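Adhesion G-protein coupled receptor G6 (Danio rerio, PDB 6V55) is an adhesion G-protein coupled receptor linked to myelination, whose large calcium-binding, multidomain extracellular region probably engages ligands and helps regulate signalling. Local coordinates at residues A[341-346]-A[443-448]; A[371-376]-A[423-428]; A[380-385]-A[405-410]. All coordinates share one frame; numbering follows the deposited sequence.

Contact 1: A[341-346]-A[443-448]; sequences EDIFYR and VNLMEN
Strands 342-346 and 443-445 run antiparallel, Y345 and L445 forming a non-hydrogen-bonded pair and R346 and N444 the hydrogen-bonded pair beside it, where R346 N gives a bond of 2.8 Å to N444 O and N444 N answers to R346 O. Just past the strand's end, M446 N gives one more hydrogen bond, 3.1 Å, to F344 O. On the face bearing Y345 and L445, methyl CD1 of L445 makes an off-centre CH-pi contact with the tyrosine ring, 3.6 Å from Y345 CE1, and also reaches I343 CG2. V443 CG1 packs against Y345 CB. On the other face, R346 sets out with CG anti to the backbone N (chi1 178°) and bends at chi3, which brings its guanidinium end-on to the carboxylate of E447. NH1 of R346 pairs with E447 OE2 at 3.2 Å, almost straight and in the guanidinium plane, while R346 NH2 reaches E447 OE1 at the same length from a more tilted position; both oxygens use their syn lone pairs. R346 NH1 is held further by the carbonyl of Y492. M446 bends at chi2 and chi3 to lay CE against F344 CB. The two strands paired in this way are the middle strand and its neighbour in the five-stranded antiparallel sheet of the SEA domain.

Contact 2: A[371-376]-A[423-428]; sequences QTFQNW and ESMLRS
The side chain of M425 starts with CG anti to the carbonyl carbon (chi1 -62°) and then bends at chi2 and chi3, a course that carries its terminal methyl between F373 and W376; both aromatic residues start in the same way, W376 at chi1 -64°. CE of M425 comes to the edge of the phenyl ring, in its plane, 3.5 Å from F373 CD1, and lies equally near W376 CD1. The methionine and tryptophan side chains slide past each other in opposite directions, which puts M425 CG over one face of the indole, 4.1 Å from the centroid of the five-membered ring of W376. The sulfur SD of M425 stands obliquely to that same ring, a Met-aromatic contact. Deeper in, F373 CZ meets L426 CD2 at 3.8 Å, and L426 also packs on W368, L369 and V441. T372 rests its methyl CG2 against the carbonyl oxygen of M425, while its hydroxyl bonds back to the carbonyl of W368 within its own helix.

No direct hydrogen bond links the two segments, but one water does so. It lies at the indole edge, in the ring plane, accepting from W376 NE1 at 3.1 Å and donating to M425 O at 2.8 Å, and it also bonds to S428 OG. The more exposed side, with W376 and S428, is tied by this water bridge, whereas F373 and L426 occupy the buried side. Two helices meeting through apolar side chains over one antiparallel sheet make up the alpha/beta sandwich of a SEA domain.

Contact 3: A[380-385]-A[405-410]; sequences VYVDGI and ALLVYK. With NAG (2-acetamido-2-deoxy-beta-D-glucopyranose), chain J.
The beta hairpin of strands 380-392 and 399-410 holds this contact, in which V380, Y381 and V382 pair antiparallel with Y409, V408 and L407. Y381 and V408 form the hydrogen-bonded pair: Y381 N bonds to V408 O at 3.0 Å and V408 N to Y381 O at 2.8 Å. The chain turns a corner at D383, yet D383 N reaches L406 O, and L406 N bonds to G384 O. On the face of V380, V382 and L407, V382 CG1 touches L407 CD2 at 3.7 Å, while V380 CG1 rests against L407 CB and V380 CG2 stands 3.9 Å from Y409 CD1.

In the SEA-domain sandwich this is the face turned to helix 361-374, whose F373 touches V380 and whose L369 touches V382. The other face carries Y381 and V408; the sugar on N370 of the helix lies off the strand's outer edge, beside Y381. The ring of Y381, with CG anti to the carbonyl carbon (chi1 -52°), touches the sugar and the lysine chain obliquely, at different parts: its CD1 is 3.5 Å from the NAG ring oxygen O5, while its CE2 meets K410 CG at 4.0 Å, the two side chains crossing at about a right angle. Replacing Y381 with an alanine would probably deprive both the sugar and the K410 methylenes of a packing partner and let the glycan move more freely.

V408 puts CG1 between its backbone N and carbonyl carbon (chi1 46°), from where this methyl reaches D383 CB. Salt bridges fasten K410 to D342 and D383 to R489.

Overall arrangement
All three contacts belong to one SEA domain. Contact 1 joins the first strand, 342-353, to the last long one, 436-445; the segments of contact 2 fall between these in the chain, and those of contact 3 fall between the two of contact 2. Contacts 1 and 3 have centres about 9 Å apart and share the sheet, strands 342-353 and 399-410 being neighbours bonded through I343 and Y409. Contact 2 lies about 17 Å from contact 1 and about 13 Å from contact 3, centre to centre, on the helical layer. F373 packs against L407, and E423 probably bonds to V443, so helices and sheet form one compact module of the extracellular region.

Contact 1: A[341-346]-A[443-448]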
# COMPACT_ATOMS: atom_id res chain seq x y z
N GLU A 341 22.62 -0.58 9.46
CA GLU A 341 23.63 -1.52 9.93
C GLU A 341 23.45 -1.85 11.41
O GLU A 341 23.73 -2.97 11.81
CB GLU A 341 25.04 -0.95 9.76
CG GLU A 341 25.33 -0.28 8.45
CD GLU A 341 26.75 -0.54 8.00
OE1 GLU A 341 26.92 -1.17 6.94
OE2 GLU A 341 27.69 -0.11 8.71
N ASP A 342 23.01 -0.90 12.22
CA ASP A 342 22.93 -1.09 13.65
C ASP A 342 21.52 -0.80 14.15
O ASP A 342 20.84 0.10 13.65
CB ASP A 342 23.92 -0.20 14.38
CG ASP A 342 25.38 -0.54 14.06
OD1 ASP A 342 26.24 0.35 14.23
OD2 ASP A 342 25.67 -1.67 13.62
N ILE A 343 21.08 -1.58 15.15
CA ILE A 343 19.81 -1.37 15.85
C ILE A 343 20.11 -0.76 17.22
O ILE A 343 20.95 -1.29 17.96
CB ILE A 343 19.02 -2.68 15.99
CG1 ILE A 343 18.66 -3.22 14.60
CG2 ILE A 343 17.80 -2.53 16.92
CD1 ILE A 343 17.38 -2.64 14.02
N PHE A 344 19.42 0.33 17.56
CA PHE A 344 19.72 1.11 18.75
C PHE A 344 18.64 0.98 19.81
O PHE A 344 17.45 0.93 19.49
CB PHE A 344 19.88 2.56 18.35
CG PHE A 344 21.09 2.82 17.51
CD1 PHE A 344 21.02 2.77 16.12
CD2 PHE A 344 22.30 3.14 18.11
CE1 PHE A 344 22.14 3.04 15.34
CE2 PHE A 344 23.43 3.41 17.35
CZ PHE A 344 23.34 3.37 15.96
N TYR A 345 19.05 0.93 21.07
CA TYR A 345 18.16 0.81 22.22
C TYR A 345 18.54 1.86 23.26
O TYR A 345 19.72 2.14 23.45
CB TYR A 345 18.28 -0.56 22.87
CG TYR A 345 17.88 -1.74 22.00
CD1 TYR A 345 16.58 -2.24 22.03
CD2 TYR A 345 18.81 -2.37 21.18
CE1 TYR A 345 16.21 -3.33 21.27
CE2 TYR A 345 18.46 -3.46 20.40
CZ TYR A 345 17.15 -3.94 20.45
OH TYR A 345 16.77 -5.03 19.68
N ARG A 346 17.54 2.44 23.94
CA ARG A 346 17.79 3.37 25.04
C ARG A 346 17.37 2.71 26.35
O ARG A 346 16.27 2.17 26.43
CB ARG A 346 17.00 4.66 24.82
CG ARG A 346 17.12 5.71 25.92
CD ARG A 346 16.10 6.86 25.70
NE ARG A 346 14.75 6.31 25.76
CZ ARG A 346 13.87 6.33 24.76
NH1 ARG A 346 14.16 6.92 23.60
NH2 ARG A 346 12.67 5.77 24.94
N VAL A 443 14.44 -1.18 29.20
CA VAL A 443 15.08 -0.99 27.89
C VAL A 443 13.99 -0.77 26.86
O VAL A 443 13.02 -1.53 26.80
CB VAL A 443 15.96 -2.20 27.50
CG1 VAL A 443 16.58 -2.02 26.12
CG2 VAL A 443 17.06 -2.43 28.52
N ASN A 444 14.14 0.29 26.06
CA ASN A 444 13.20 0.63 25.00
C ASN A 444 13.92 0.64 23.67
O ASN A 444 15.03 1.19 23.54
CB ASN A 444 12.54 1.98 25.26
CG ASN A 444 11.59 1.93 26.42
OD1 ASN A 444 10.91 0.92 26.64
ND2 ASN A 444 11.54 3.00 27.21
N LEU A 445 13.30 0.01 22.68
CA LEU A 445 13.79 0.10 21.32
C LEU A 445 13.58 1.52 20.82
O LEU A 445 12.53 2.14 21.06
CB LEU A 445 13.06 -0.90 20.43
CG LEU A 445 13.29 -0.90 18.93
CD1 LEU A 445 14.70 -1.34 18.63
CD2 LEU A 445 12.29 -1.86 18.32
N MET A 446 14.63 2.06 20.18
CA MET A 446 14.65 3.46 19.78
C MET A 446 13.64 3.71 18.67
O MET A 446 13.61 2.98 17.67
CB MET A 446 16.05 3.85 19.33
CG MET A 446 16.12 5.16 18.63
SD MET A 446 16.91 6.31 19.68
CE MET A 446 18.58 5.79 19.51
N GLU A 447 12.82 4.74 18.87
CA GLU A 447 11.65 4.99 18.05
C GLU A 447 12.08 5.48 16.68
O GLU A 447 13.04 6.25 16.56
CB GLU A 447 10.75 6.01 18.74
CG GLU A 447 10.21 5.58 20.13
CD GLU A 447 11.17 5.87 21.32
OE1 GLU A 447 11.26 5.00 22.22
OE2 GLU A 447 11.83 6.93 21.34
N ASN A 448 11.39 4.98 15.66
CA ASN A 448 11.57 5.42 14.29
C ASN A 448 11.20 6.89 14.13
O ASN A 448 10.32 7.39 14.83
CB ASN A 448 10.66 4.60 13.36
CG ASN A 448 11.15 3.21 13.17
OD1 ASN A 448 12.30 2.91 13.44
ND2 ASN A 448 10.28 2.34 12.67

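Contact 2: A[371-376]-A[423-428]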
# COMPACT_ATOMS: atom_id res chain seq x y z
N GLN A 371 30.44 -6.43 29.15
CA GLN A 371 30.74 -7.82 29.50
C GLN A 371 29.51 -8.71 29.54
O GLN A 371 29.64 -9.91 29.24
CB GLN A 371 31.41 -7.92 30.87
CG GLN A 371 32.93 -8.15 30.86
CD GLN A 371 33.35 -9.48 30.25
OE1 GLN A 371 32.61 -10.47 30.25
NE2 GLN A 371 34.56 -9.50 29.69
N THR A 372 28.33 -8.20 29.91
CA THR A 372 27.17 -9.09 30.10
C THR A 372 26.61 -9.58 28.77
O THR A 372 26.27 -10.76 28.63
CB THR A 372 26.07 -8.41 30.92
OG1 THR A 372 26.62 -7.90 32.14
CG2 THR A 372 24.91 -9.40 31.26
N PHE A 373 26.54 -8.69 27.77
CA PHE A 373 26.04 -9.11 26.46
C PHE A 373 27.03 -10.05 25.75
O PHE A 373 26.59 -10.96 25.04
CB PHE A 373 25.71 -7.88 25.62
CG PHE A 373 24.68 -6.99 26.25
CD1 PHE A 373 23.47 -7.52 26.67
CD2 PHE A 373 24.91 -5.64 26.43
CE1 PHE A 373 22.51 -6.73 27.27
CE2 PHE A 373 23.97 -4.83 27.07
CZ PHE A 373 22.76 -5.38 27.48
N GLN A 374 28.33 -9.90 25.99
CA GLN A 374 29.28 -10.83 25.40
C GLN A 374 29.35 -12.17 26.14
O GLN A 374 29.84 -13.14 25.56
CB GLN A 374 30.66 -10.19 25.28
CG GLN A 374 31.47 -10.28 26.52
CD GLN A 374 32.94 -10.31 26.25
OE1 GLN A 374 33.67 -9.40 26.65
NE2 GLN A 374 33.39 -11.36 25.57
N ASN A 375 28.84 -12.27 27.38
CA ASN A 375 28.64 -13.58 28.01
C ASN A 375 27.47 -14.36 27.42
O ASN A 375 27.34 -15.55 27.71
CB ASN A 375 28.40 -13.45 29.52
CG ASN A 375 29.58 -12.86 30.28
OD1 ASN A 375 30.66 -12.64 29.72
ND2 ASN A 375 29.36 -12.54 31.55
N TRP A 376 26.60 -13.74 26.63
CA TRP A 376 25.57 -14.48 25.90
C TRP A 376 25.80 -14.47 24.39
O TRP A 376 24.85 -14.76 23.63
CB TRP A 376 24.18 -13.95 26.21
CG TRP A 376 23.75 -14.10 27.64
CD1 TRP A 376 23.87 -13.19 28.64
CD2 TRP A 376 23.13 -15.25 28.21
NE1 TRP A 376 23.35 -13.69 29.81
CE2 TRP A 376 22.89 -14.96 29.57
CE3 TRP A 376 22.75 -16.50 27.72
CZ2 TRP A 376 22.30 -15.88 30.44
CZ3 TRP A 376 22.16 -17.41 28.57
CH2 TRP A 376 21.94 -17.09 29.92
N GLU A 423 16.48 -6.73 28.88
CA GLU A 423 16.13 -6.51 30.28
C GLU A 423 16.41 -7.75 31.12
O GLU A 423 16.97 -7.64 32.21
CB GLU A 423 14.67 -6.09 30.39
CG GLU A 423 14.34 -4.77 29.72
CD GLU A 423 12.86 -4.40 29.80
OE1 GLU A 423 12.53 -3.21 29.63
OE2 GLU A 423 12.04 -5.31 30.04
N SER A 424 16.11 -8.94 30.60
CA SER A 424 16.31 -10.14 31.40
C SER A 424 17.76 -10.62 31.43
O SER A 424 18.13 -11.30 32.40
CB SER A 424 15.39 -11.27 30.91
OG SER A 424 15.75 -11.68 29.61
N MET A 425 18.59 -10.32 30.42
CA MET A 425 20.01 -10.61 30.59
C MET A 425 20.68 -9.65 31.57
O MET A 425 21.67 -10.02 32.21
CB MET A 425 20.77 -10.56 29.28
CG MET A 425 20.29 -11.57 28.30
SD MET A 425 20.50 -10.90 26.65
CE MET A 425 22.26 -10.84 26.56
N LEU A 426 20.15 -8.43 31.70
CA LEU A 426 20.67 -7.52 32.70
C LEU A 426 20.11 -7.81 34.09
O LEU A 426 20.87 -7.77 35.06
CB LEU A 426 20.39 -6.08 32.30
CG LEU A 426 21.16 -5.58 31.07
CD1 LEU A 426 20.80 -4.16 30.82
CD2 LEU A 426 22.66 -5.73 31.24
N ARG A 427 18.81 -8.13 34.20
CA ARG A 427 18.18 -8.42 35.49
C ARG A 427 18.73 -9.69 36.14
O ARG A 427 18.71 -9.80 37.38
CB ARG A 427 16.67 -8.57 35.35
CG ARG A 427 15.91 -7.27 35.35
CD ARG A 427 14.46 -7.45 34.93
NE ARG A 427 13.97 -6.26 34.24
CZ ARG A 427 12.83 -6.22 33.54
NH1 ARG A 427 12.08 -7.32 33.46
NH2 ARG A 427 12.44 -5.10 32.93
N SER A 428 19.23 -10.64 35.34
CA SER A 428 19.84 -11.86 35.85
C SER A 428 21.33 -11.70 36.14
O SER A 428 22.01 -12.70 36.40
CB SER A 428 19.62 -13.02 34.88
OG SER A 428 20.42 -12.87 33.71
O HOH W 1 23.17 -12.38 32.56

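Contact 3: A[380-385]-A[405-410]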
# COMPACT_ATOMS: atom_id res chain seq x y z
N VAL A 380 26.09 -6.59 21.44
CA VAL A 380 25.48 -5.36 21.94
C VAL A 380 26.51 -4.63 22.80
O VAL A 380 27.11 -5.23 23.70
CB VAL A 380 24.20 -5.64 22.73
CG1 VAL A 380 23.51 -4.33 23.12
CG2 VAL A 380 23.25 -6.54 21.95
N TYR A 381 26.72 -3.34 22.52
CA TYR A 381 27.75 -2.56 23.18
C TYR A 381 27.15 -1.24 23.64
O TYR A 381 26.10 -0.83 23.14
CB TYR A 381 28.95 -2.31 22.23
CG TYR A 381 29.53 -3.56 21.55
CD1 TYR A 381 30.60 -4.25 22.14
CD2 TYR A 381 29.05 -4.03 20.31
CE1 TYR A 381 31.16 -5.38 21.53
CE2 TYR A 381 29.61 -5.17 19.69
CZ TYR A 381 30.67 -5.83 20.32
OH TYR A 381 31.25 -6.94 19.76
N VAL A 382 27.81 -0.55 24.58
CA VAL A 382 27.36 0.77 25.02
C VAL A 382 28.05 1.85 24.20
O VAL A 382 29.28 1.88 24.10
CB VAL A 382 27.56 1.00 26.53
CG1 VAL A 382 26.54 0.25 27.25
CG2 VAL A 382 28.90 0.51 27.03
N ASP A 383 27.24 2.74 23.62
CA ASP A 383 27.73 3.83 22.80
C ASP A 383 27.62 5.17 23.51
O ASP A 383 27.95 6.21 22.92
CB ASP A 383 26.95 3.88 21.46
CG ASP A 383 27.79 4.41 20.29
OD1 ASP A 383 28.98 4.72 20.49
OD2 ASP A 383 27.24 4.52 19.16
N GLY A 384 27.13 5.18 24.75
CA GLY A 384 26.99 6.40 25.51
C GLY A 384 26.22 6.18 26.80
O GLY A 384 25.23 5.43 26.80
N ILE A 385 26.65 6.83 27.89
CA ILE A 385 26.02 6.65 29.21
C ILE A 385 26.32 7.90 30.03
O ILE A 385 27.41 8.46 29.94
CB ILE A 385 26.49 5.34 29.88
CG1 ILE A 385 25.87 5.11 31.25
CG2 ILE A 385 28.00 5.23 29.94
CD1 ILE A 385 25.94 3.68 31.66
N ALA A 405 21.41 5.19 29.18
CA ALA A 405 22.42 4.50 28.38
C ALA A 405 21.90 4.13 27.00
O ALA A 405 20.75 3.70 26.84
CB ALA A 405 22.90 3.22 29.07
N LEU A 406 22.79 4.25 26.00
CA LEU A 406 22.54 3.85 24.62
C LEU A 406 23.24 2.53 24.34
O LEU A 406 24.47 2.48 24.30
CB LEU A 406 23.05 4.92 23.65
CG LEU A 406 22.77 4.72 22.15
CD1 LEU A 406 21.30 4.85 21.89
CD2 LEU A 406 23.54 5.71 21.32
N LEU A 407 22.46 1.47 24.14
CA LEU A 407 22.99 0.19 23.69
C LEU A 407 22.81 0.10 22.18
O LEU A 407 21.77 0.50 21.66
CB LEU A 407 22.26 -0.98 24.36
CG LEU A 407 21.80 -0.75 25.80
CD1 LEU A 407 20.81 -1.81 26.26
CD2 LEU A 407 22.99 -0.71 26.72
N VAL A 408 23.83 -0.41 21.48
CA VAL A 408 23.82 -0.53 20.03
C VAL A 408 24.06 -1.99 19.65
O VAL A 408 25.00 -2.63 20.15
CB VAL A 408 24.84 0.42 19.36
CG1 VAL A 408 26.17 0.38 20.03
CG2 VAL A 408 25.03 0.12 17.88
N TYR A 409 23.18 -2.54 18.81
CA TYR A 409 23.27 -3.91 18.30
C TYR A 409 24.02 -3.89 16.97
O TYR A 409 23.50 -3.38 15.98
CB TYR A 409 21.86 -4.48 18.13
CG TYR A 409 21.70 -5.98 18.09
CD1 TYR A 409 22.78 -6.84 18.12
CD2 TYR A 409 20.41 -6.53 18.03
CE1 TYR A 409 22.60 -8.22 18.07
CE2 TYR A 409 20.22 -7.90 17.98
CZ TYR A 409 21.31 -8.74 18.00
OH TYR A 409 21.10 -10.11 17.96
N LYS A 410 25.22 -4.46 16.95
CA LYS A 410 26.07 -4.41 15.76
C LYS A 410 25.66 -5.51 14.80
O LYS A 410 25.84 -6.69 15.11
CB LYS A 410 27.54 -4.58 16.14
CG LYS A 410 28.31 -3.32 16.44
CD LYS A 410 28.52 -2.46 15.19
CE LYS A 410 28.97 -1.02 15.61
NZ LYS A 410 29.10 0.01 14.52
C1 NAG J . 32.63 -1.34 25.07
C2 NAG J . 33.99 -0.68 25.43
C3 NAG J . 34.43 0.30 24.32
C4 NAG J . 34.44 -0.38 22.96
C5 NAG J . 33.06 -0.96 22.66
C6 NAG J . 32.99 -1.71 21.34
C7 NAG J . 34.79 -0.20 27.71
C8 NAG J . 34.55 0.58 28.97
N2 NAG J . 33.92 -0.00 26.72
O3 NAG J . 35.71 0.84 24.62
O4 NAG J . 34.81 0.54 21.94
O5 NAG J . 32.69 -1.90 23.69
O6 NAG J . 34.27 -1.86 20.74
O7 NAG J . 35.74 -0.98 27.60